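Long-range contact in alpha-L-rhamnosidase (Aspergillus terreus, PDB 6GSZ), which probably hydrolyses terminal non-reducing alpha-L-rhamnose residues in alpha-L-rhamnosides: residues Gly19-Gly31 with Asp61-Gln73. Sequence-based numbering, arbitrary orientation.
With CA (calcium ion), chain I; CA (calcium ion), chain T.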
ATOM      1  N   GLY A  19      19.300  -0.607   5.183  1.00 10.66           N
ATOM      2  CA  GLY A  19      19.612  -0.814   6.584  1.00 11.32           C
ATOM      3  C   GLY A  19      20.355  -2.109   6.887  1.00 12.66           C
ATOM      4  O   GLY A  19      20.854  -2.293   7.983  1.00 15.64           O
ATOM      5  N   GLU A  20      20.407  -3.023   5.931  1.00 11.66           N
ATOM      6  CA  GLU A  20      20.970  -4.377   6.145  1.00 12.56           C
ATOM      7  C   GLU A  20      22.442  -4.393   5.716  1.00 12.21           C
ATOM      8  O   GLU A  20      22.772  -3.968   4.620  1.00 14.98           O
ATOM      9  CB  GLU A  20      20.217  -5.442   5.341  1.00 13.02           C
ATOM     10  CG  GLU A  20      18.768  -5.553   5.738  1.00 13.01           C
ATOM     11  CD  GLU A  20      17.800  -4.574   5.071  1.00 12.05           C
ATOM     12  OE1 GLU A  20      18.144  -4.041   3.977  1.00 14.66           O
ATOM     13  OE2 GLU A  20      16.671  -4.453   5.606  1.00 15.09           O
ATOM     14  N   THR A  21      23.305  -4.946   6.560  1.00 13.50           N
ATOM     15  CA  THR A  21      24.710  -5.185   6.182  1.00 13.88           C
ATOM     16  C   THR A  21      24.887  -6.606   5.631  1.00 13.08           C
ATOM     17  O   THR A  21      25.915  -6.869   4.970  1.00 14.83           O
ATOM     18  CB  THR A  21      25.629  -5.023   7.386  1.00 14.78           C
ATOM     19  OG1 THR A  21      25.267  -5.960   8.396  1.00 17.18           O
ATOM     20  CG2 THR A  21      25.577  -3.613   7.914  1.00 16.48           C
ATOM     21  N   GLN A  22      23.896  -7.484   5.863  1.00 11.58           N
ATOM     22  CA  GLN A  22      23.913  -8.873   5.337  1.00 11.75           C
ATOM     23  C   GLN A  22      22.571  -9.092   4.639  1.00 10.94           C
ATOM     24  O   GLN A  22      21.773  -9.951   5.041  1.00 12.66           O
ATOM     25  CB  GLN A  22      24.175  -9.884   6.458  1.00 14.44           C
ATOM     26  CG  GLN A  22      25.512  -9.687   7.157  1.00 16.19           C
ATOM     27  CD  GLN A  22      25.695 -10.607   8.334  1.00 22.59           C
ATOM     28  OE1 GLN A  22      26.149 -11.722   8.188  1.00 37.16           O
ATOM     29  NE2 GLN A  22      25.258 -10.177   9.480  1.00 30.90           N
ATOM     30  N   PRO A  23      22.255  -8.339   3.569  1.00 11.02           N
ATOM     31  CA  PRO A  23      20.932  -8.417   2.943  1.00 10.44           C
ATOM     32  C   PRO A  23      20.733  -9.777   2.278  1.00 11.03           C
ATOM     33  O   PRO A  23      21.645 -10.270   1.575  1.00 12.04           O
ATOM     34  CB  PRO A  23      20.964  -7.299   1.896  1.00 11.34           C
ATOM     35  CG  PRO A  23      22.415  -7.145   1.582  1.00 11.91           C
ATOM     36  CD  PRO A  23      23.116  -7.339   2.916  1.00 12.71           C
ATOM     37  N   ARG A  24      19.529 -10.340   2.436  1.00 10.17           N
ATOM     38  CA  ARG A  24      19.185 -11.581   1.746  1.00  9.27           C
ATOM     39  C   ARG A  24      18.977 -11.279   0.266  1.00 10.27           C
ATOM     40  O   ARG A  24      18.626 -10.155  -0.111  1.00 11.77           O
ATOM     41  CB  ARG A  24      17.950 -12.207   2.412  1.00 11.60           C
ATOM     42  CG  ARG A  24      18.220 -12.653   3.853  1.00 11.20           C
ATOM     43  CD  ARG A  24      16.959 -13.065   4.557  1.00 11.07           C
ATOM     44  NE  ARG A  24      16.059 -11.948   4.724  1.00 10.74           N
ATOM     45  CZ  ARG A  24      14.757 -12.042   4.941  1.00 11.44           C
ATOM     46  NH1 ARG A  24      14.198 -13.244   5.047  1.00 10.91           N
ATOM     47  NH2 ARG A  24      13.991 -10.950   5.033  1.00 11.98           N
ATOM     48  N   VAL A  25      19.155 -12.325  -0.560  1.00 10.31           N
ATOM     49  CA  VAL A  25      19.168 -12.218  -1.998  1.00 11.14           C
ATOM     50  C   VAL A  25      18.062 -13.106  -2.563  1.00 10.68           C
ATOM     51  O   VAL A  25      17.878 -14.238  -2.125  1.00 11.61           O
ATOM     52  CB  VAL A  25      20.548 -12.600  -2.582  1.00 12.09           C
ATOM     53  CG1 VAL A  25      20.613 -12.286  -4.063  1.00 12.60           C
ATOM     54  CG2 VAL A  25      21.675 -11.925  -1.799  1.00 13.18           C
ATOM     55  N   SER A  26      17.403 -12.628  -3.601  1.00 10.64           N
ATOM     56  CA  SER A  26      16.373 -13.368  -4.338  1.00 11.01           C
ATOM     57  C   SER A  26      16.553 -13.158  -5.840  1.00 11.67           C
ATOM     58  O   SER A  26      16.994 -12.097  -6.257  1.00 13.27           O
ATOM     59  CB  SER A  26      14.975 -12.924  -3.968  1.00 11.30           C
ATOM     60  OG  SER A  26      14.731 -12.998  -2.580  1.00 11.95           O
ATOM     61  N   TRP A  27      16.202 -14.159  -6.637  1.00 12.38           N
ATOM     62  CA  TRP A  27      16.188 -13.971  -8.067  1.00 13.79           C
ATOM     63  C   TRP A  27      14.917 -14.561  -8.637  1.00 14.43           C
ATOM     64  O   TRP A  27      14.552 -15.691  -8.305  1.00 17.81           O
ATOM     65  CB  TRP A  27      17.448 -14.558  -8.721  1.00 13.45           C
ATOM     66  CG  TRP A  27      17.829 -15.932  -8.244  1.00 12.84           C
ATOM     67  CD1 TRP A  27      17.602 -17.142  -8.849  1.00 13.90           C
ATOM     68  CD2 TRP A  27      18.661 -16.202  -7.115  1.00 12.38           C
ATOM     69  NE1 TRP A  27      18.190 -18.123  -8.110  1.00 14.66           N
ATOM     70  CE2 TRP A  27      18.856 -17.600  -7.058  1.00 12.35           C
ATOM     71  CE3 TRP A  27      19.259 -15.383  -6.138  1.00 13.61           C
ATOM     72  CZ2 TRP A  27      19.610 -18.183  -6.060  1.00 13.82           C
ATOM     73  CZ3 TRP A  27      20.012 -15.962  -5.148  1.00 13.14           C
ATOM     74  CH2 TRP A  27      20.186 -17.360  -5.109  1.00 13.07           C
ATOM     75  N   ARG A  28      14.325 -13.859  -9.576  1.00 13.68           N
ATOM     76  CA  ARG A  28      13.180 -14.338 -10.313  0.50 15.45           C
ATOM     77  C   ARG A  28      13.634 -14.885 -11.674  1.00 15.49           C
ATOM     78  O   ARG A  28      14.576 -14.390 -12.262  1.00 17.06           O
ATOM     79  CB  ARG A  28      12.244 -13.136 -10.390  0.50 17.13           C
ATOM     80  CG  ARG A  28      10.834 -13.448 -10.838  0.50 18.90           C
ATOM     81  CD  ARG A  28      10.049 -12.168 -10.637  0.50 23.34           C
ATOM     82  NE  ARG A  28       9.411 -12.122  -9.327  0.50 24.56           N
ATOM     83  CZ  ARG A  28       8.927 -11.040  -8.747  0.50 26.92           C
ATOM     84  NH1 ARG A  28       7.963 -11.180  -7.850  0.50 20.82           N
ATOM     85  NH2 ARG A  28       9.410  -9.846  -9.048  0.50 30.29           N
ATOM     86  N   PHE A  29      12.930 -15.905 -12.165  1.00 14.57           N
ATOM     87  CA  PHE A  29      13.235 -16.556 -13.410  1.00 14.76           C
ATOM     88  C   PHE A  29      12.279 -16.118 -14.512  1.00 17.65           C
ATOM     89  O   PHE A  29      11.101 -15.760 -14.256  1.00 20.89           O
ATOM     90  CB  PHE A  29      13.101 -18.065 -13.234  1.00 14.97           C
ATOM     91  CG  PHE A  29      14.036 -18.676 -12.227  1.00 13.74           C
ATOM     92  CD1 PHE A  29      15.376 -18.900 -12.527  1.00 14.42           C
ATOM     93  CD2 PHE A  29      13.581 -18.998 -10.959  1.00 13.35           C
ATOM     94  CE1 PHE A  29      16.215 -19.509 -11.609  1.00 14.19           C
ATOM     95  CE2 PHE A  29      14.443 -19.544 -10.025  1.00 14.25           C
ATOM     96  CZ  PHE A  29      15.747 -19.828 -10.357  1.00 14.84           C
ATOM     97  N   ASP A  30      12.776 -16.202 -15.746  1.00 18.78           N
ATOM     98  CA  ASP A  30      11.960 -16.036 -16.961  1.00 19.84           C
ATOM     99  C   ASP A  30      12.281 -17.228 -17.872  1.00 21.42           C
ATOM    100  O   ASP A  30      13.394 -17.645 -17.976  1.00 24.59           O
ATOM    101  CB  ASP A  30      12.226 -14.674 -17.611  1.00 22.65           C
ATOM    102  CG  ASP A  30      11.339 -14.272 -18.773  1.00 34.89           C
ATOM    103  OD1 ASP A  30      10.344 -14.982 -19.101  1.00 45.48           O
ATOM    104  OD2 ASP A  30      11.648 -13.225 -19.342  1.00 52.88           O
ATOM    105  N   GLY A  31      11.284 -17.740 -18.569  1.00 25.51           N
ATOM    106  CA  GLY A  31      11.528 -18.822 -19.488  1.00 25.12           C
ATOM    107  C   GLY A  31      10.428 -19.857 -19.428  1.00 22.87           C
ATOM    108  O   GLY A  31       9.725 -19.943 -18.493  1.00 25.57           O
ATOM    109  N   ASP A  61      16.990 -23.182  -3.114  1.00 12.04           N
ATOM    110  CA  ASP A  61      16.321 -21.914  -2.733  1.00 11.99           C
ATOM    111  C   ASP A  61      16.760 -20.760  -3.643  1.00 12.09           C
ATOM    112  O   ASP A  61      17.961 -20.564  -3.887  1.00 11.17           O
ATOM    113  CB  ASP A  61      16.637 -21.584  -1.286  1.00 12.50           C
ATOM    114  CG  ASP A  61      15.685 -20.624  -0.597  1.00 13.37           C
ATOM    115  OD1 ASP A  61      14.666 -20.241  -1.172  1.00 12.87           O
ATOM    116  OD2 ASP A  61      15.927 -20.326   0.540  1.00 13.19           O
ATOM    117  N   SER A  62      15.754 -20.066  -4.186  1.00 11.85           N
ATOM    118  CA  SER A  62      16.001 -18.868  -5.004  1.00 10.98           C
ATOM    119  C   SER A  62      15.391 -17.603  -4.385  1.00 10.94           C
ATOM    120  O   SER A  62      15.428 -16.540  -5.023  1.00 11.77           O
ATOM    121  CB  SER A  62      15.449 -19.113  -6.423  1.00 11.87           C
ATOM    122  OG  SER A  62      14.088 -19.517  -6.387  1.00 11.79           O
ATOM    123  N   VAL A  63      14.870 -17.704  -3.139  1.00 10.96           N
ATOM    124  CA  VAL A  63      14.171 -16.586  -2.509  1.00 11.31           C
ATOM    125  C   VAL A  63      14.714 -16.373  -1.103  1.00 11.06           C
ATOM    126  O   VAL A  63      14.649 -17.254  -0.245  1.00 12.01           O
ATOM    127  CB  VAL A  63      12.651 -16.854  -2.454  1.00 12.68           C
ATOM    128  CG1 VAL A  63      11.930 -15.722  -1.706  1.00 16.45           C
ATOM    129  CG2 VAL A  63      12.074 -17.031  -3.842  1.00 14.56           C
ATOM    130  N   LEU A  64      15.194 -15.144  -0.882  1.00 10.97           N
ATOM    131  CA  LEU A  64      15.663 -14.711   0.456  1.00 10.64           C
ATOM    132  C   LEU A  64      16.753 -15.655   1.006  1.00  9.64           C
ATOM    133  O   LEU A  64      16.742 -16.025   2.209  1.00 11.38           O
ATOM    134  CB  LEU A  64      14.468 -14.547   1.396  1.00 11.07           C
ATOM    135  CG  LEU A  64      13.467 -13.457   0.968  1.00 11.01           C
ATOM    136  CD1 LEU A  64      12.156 -13.602   1.745  1.00 11.99           C
ATOM    137  CD2 LEU A  64      14.000 -12.032   1.133  1.00 11.10           C
ATOM    138  N   VAL A  65      17.742 -15.934   0.150  1.00 10.25           N
ATOM    139  CA  VAL A  65      18.891 -16.744   0.554  1.00 11.17           C
ATOM    140  C   VAL A  65      19.892 -15.845   1.267  1.00 10.10           C
ATOM    141  O   VAL A  65      19.806 -14.613   1.173  1.00 10.97           O
ATOM    142  CB  VAL A  65      19.550 -17.459  -0.641  1.00 12.17           C
ATOM    143  CG1 VAL A  65      18.509 -18.189  -1.506  1.00 13.19           C
ATOM    144  CG2 VAL A  65      20.391 -16.522  -1.482  1.00 12.00           C
ATOM    145  N   PRO A  66      20.842 -16.392   2.047  1.00 11.04           N
ATOM    146  CA  PRO A  66      21.766 -15.554   2.787  1.00 12.47           C
ATOM    147  C   PRO A  66      22.742 -14.725   1.956  1.00 11.74           C
ATOM    148  O   PRO A  66      23.116 -15.083   0.850  1.00 12.78           O
ATOM    149  CB  PRO A  66      22.552 -16.544   3.652  1.00 12.69           C
ATOM    150  CG  PRO A  66      21.679 -17.779   3.697  1.00 12.36           C
ATOM    151  CD  PRO A  66      21.029 -17.819   2.324  1.00 11.64           C
ATOM    152  N   TRP A  67      23.046 -13.525   2.483  1.00 10.93           N
ATOM    153  CA  TRP A  67      24.187 -12.781   1.952  1.00 11.16           C
ATOM    154  C   TRP A  67      25.436 -13.652   2.086  1.00 11.66           C
ATOM    155  O   TRP A  67      25.701 -14.124   3.180  1.00 12.72           O
ATOM    156  CB  TRP A  67      24.329 -11.487   2.747  1.00 12.10           C
ATOM    157  CG  TRP A  67      25.507 -10.654   2.338  1.00 11.82           C
ATOM    158  CD1 TRP A  67      26.660 -10.444   3.058  1.00 12.56           C
ATOM    159  CD2 TRP A  67      25.656  -9.943   1.101  1.00 11.66           C
ATOM    160  NE1 TRP A  67      27.524  -9.654   2.340  1.00 12.50           N
ATOM    161  CE2 TRP A  67      26.931  -9.322   1.148  1.00 12.76           C
ATOM    162  CE3 TRP A  67      24.856  -9.792  -0.032  1.00 12.10           C
ATOM    163  CZ2 TRP A  67      27.409  -8.578   0.077  1.00 13.48           C
ATOM    164  CZ3 TRP A  67      25.333  -9.042  -1.078  1.00 12.87           C
ATOM    165  CH2 TRP A  67      26.599  -8.447  -1.021  1.00 14.11           C
ATOM    166  N   PRO A  68      26.180 -13.897   1.007  1.00 12.75           N
ATOM    167  CA  PRO A  68      27.287 -14.864   1.082  1.00 14.34           C
ATOM    168  C   PRO A  68      28.668 -14.313   1.442  1.00 14.18           C
ATOM    169  O   PRO A  68      29.602 -15.042   1.650  1.00 18.40           O
ATOM    170  CB  PRO A  68      27.342 -15.399  -0.361  1.00 15.86           C
ATOM    171  CG  PRO A  68      26.947 -14.180  -1.189  1.00 15.07           C
ATOM    172  CD  PRO A  68      25.847 -13.514  -0.375  1.00 13.63           C
ATOM    173  N   SER A  69      28.794 -12.989   1.487  1.00 16.12           N
ATOM    174  CA  SER A  69      30.118 -12.356   1.653  1.00 16.26           C
ATOM    175  C   SER A  69      30.227 -11.798   3.086  1.00 16.41           C
ATOM    176  O   SER A  69      29.372 -12.042   3.959  1.00 16.61           O
ATOM    177  CB  SER A  69      30.308 -11.320   0.544  1.00 16.78           C
ATOM    178  OG  SER A  69      31.564 -10.648   0.602  1.00 18.79           O
ATOM    179  N   SER A  70      31.327 -11.090   3.365  1.00 17.55           N
ATOM    180  CA  SER A  70      31.445 -10.403   4.637  1.00 17.76           C
ATOM    181  C   SER A  70      30.417  -9.261   4.673  1.00 15.32           C
ATOM    182  O   SER A  70      29.958  -8.783   3.636  1.00 15.06           O
ATOM    183  CB  SER A  70      32.840  -9.869   4.842  1.00 20.47           C
ATOM    184  OG  SER A  70      33.198  -9.094   3.728  1.00 23.82           O
ATOM    185  N   PRO A  71      29.995  -8.844   5.867  1.00 17.14           N
ATOM    186  CA  PRO A  71      29.030  -7.732   5.988  1.00 15.96           C
ATOM    187  C   PRO A  71      29.478  -6.455   5.276  1.00 15.29           C
ATOM    188  O   PRO A  71      30.666  -6.125   5.263  1.00 17.05           O
ATOM    189  CB  PRO A  71      28.908  -7.508   7.495  1.00 17.33           C
ATOM    190  CG  PRO A  71      29.348  -8.830   8.108  1.00 20.21           C
ATOM    191  CD  PRO A  71      30.418  -9.360   7.179  1.00 20.80           C
ATOM    192  N   LEU A  72      28.533  -5.813   4.611  1.00 15.07           N
ATOM    193  CA  LEU A  72      28.785  -4.513   3.994  1.00 14.38           C
ATOM    194  C   LEU A  72      28.861  -3.424   5.072  1.00 15.89           C
ATOM    195  O   LEU A  72      28.147  -3.438   6.050  1.00 17.38           O
ATOM    196  CB  LEU A  72      27.674  -4.201   2.990  1.00 14.87           C
ATOM    197  CG  LEU A  72      27.580  -5.160   1.807  1.00 15.83           C
ATOM    198  CD1 LEU A  72      26.238  -5.036   1.126  1.00 18.27           C
ATOM    199  CD2 LEU A  72      28.708  -4.907   0.825  1.00 18.89           C
ATOM    200  N   GLN A  73      29.784  -2.495   4.863  1.00 15.74           N
ATOM    201  CA  GLN A  73      29.907  -1.310   5.740  1.00 16.43           C
ATOM    202  C   GLN A  73      28.954  -0.185   5.276  1.00 15.24           C
ATOM    203  O   GLN A  73      28.509  -0.136   4.119  1.00 14.73           O
ATOM    204  CB  GLN A  73      31.386  -0.891   5.730  1.00 19.39           C
ATOM    205  CG  GLN A  73      32.293  -1.950   6.344  1.00 24.43           C
ATOM    206  CD  GLN A  73      33.728  -1.503   6.454  1.00 34.45           C
ATOM    207  OE1 GLN A  73      34.013  -0.323   6.562  1.00 49.14           O
ATOM    208  NE2 GLN A  73      34.643  -2.447   6.434  1.00 48.06           N
TER
HETATM  209 CA    CA I 927      13.841 -19.098   0.849  1.00 13.33          CA
HETATM  210 CA    CA T 938       8.088 -15.076 -19.696  0.50 45.80          CA
HETATM  211  O   HOH W   1      21.892 -12.826   5.079  1.00 12.50           O
HETATM  212  O   HOH W   2      28.345 -11.943   6.407  1.00 33.22           O
HETATM  213  O   HOH W   3      15.049 -15.953   5.015  1.00 20.12           O
HETATM  214  O   HOH W   4      12.812 -17.408  -7.348  1.00 15.24           O
HETATM  215  O   HOH W   5      15.121 -18.273   2.758  1.00 13.07           O
HETATM  216  O   HOH W   6      12.134 -17.661   1.846  1.00 16.56           O
HETATM  217  O   HOH W   7      11.846 -19.822  -0.269  1.00 17.01           O
HETATM  218  O   HOH W   8      13.199 -20.964   2.230  1.00 17.43           O
HETATM  219  O   HOH W   9       7.865 -14.618 -17.813  1.00 61.63           O
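W67 lays its indole against P23: CD of the proline sits over one ring face, joined there by CD1 of L72, while CD of P68 and the backbone N of S69 lie over the opposite face. With CG of W67 anti to its backbone N (chi1 178°), the indole reaches across to P23, and in the ring plane NE1 donates to S70 O at 2.9 Å, which fixes its rotation. Its edge meets CG2 of V25. CB of S62 makes a CH-pi contact over the five-membered ring of W27, 3.8 Å from the centroid, while CG2 of V65 meets CZ3 of W27 at 3.7 Å, the W27 and V65 side chains crossing at about a right angle; W27 NE1 goes to Q38. At the polar margin CD2 of L64 lies over the centre of the R24 guanidinium, whose nitrogens form salt bridges with E10 and D544.

Between the tryptophans, V25 and V65 form an antiparallel hydrogen-bonded pair, and L64 and V65 both face V25 in a G1 beta bulge. V65 N donates to V25 O; L64 N, though near the same oxygen, bonds to OG of S26 (2.8 Å). S62-V65 border strand 25-30 on the edge away from strand 3-9, in the N-terminal immunoglobulin-like domain, and farther along L72 N donates to T21 O.

OD1 of D61 accepts from V63 N in an Asx turn; both carboxylate oxygens of D61 and V63 O bind a calcium ion, with four waters. Metal and turn together probably stiffen the loop beside the strand, whereas P23 O, buried against CB of W67 at 3.2 Å, finds no hydrogen-bond partner.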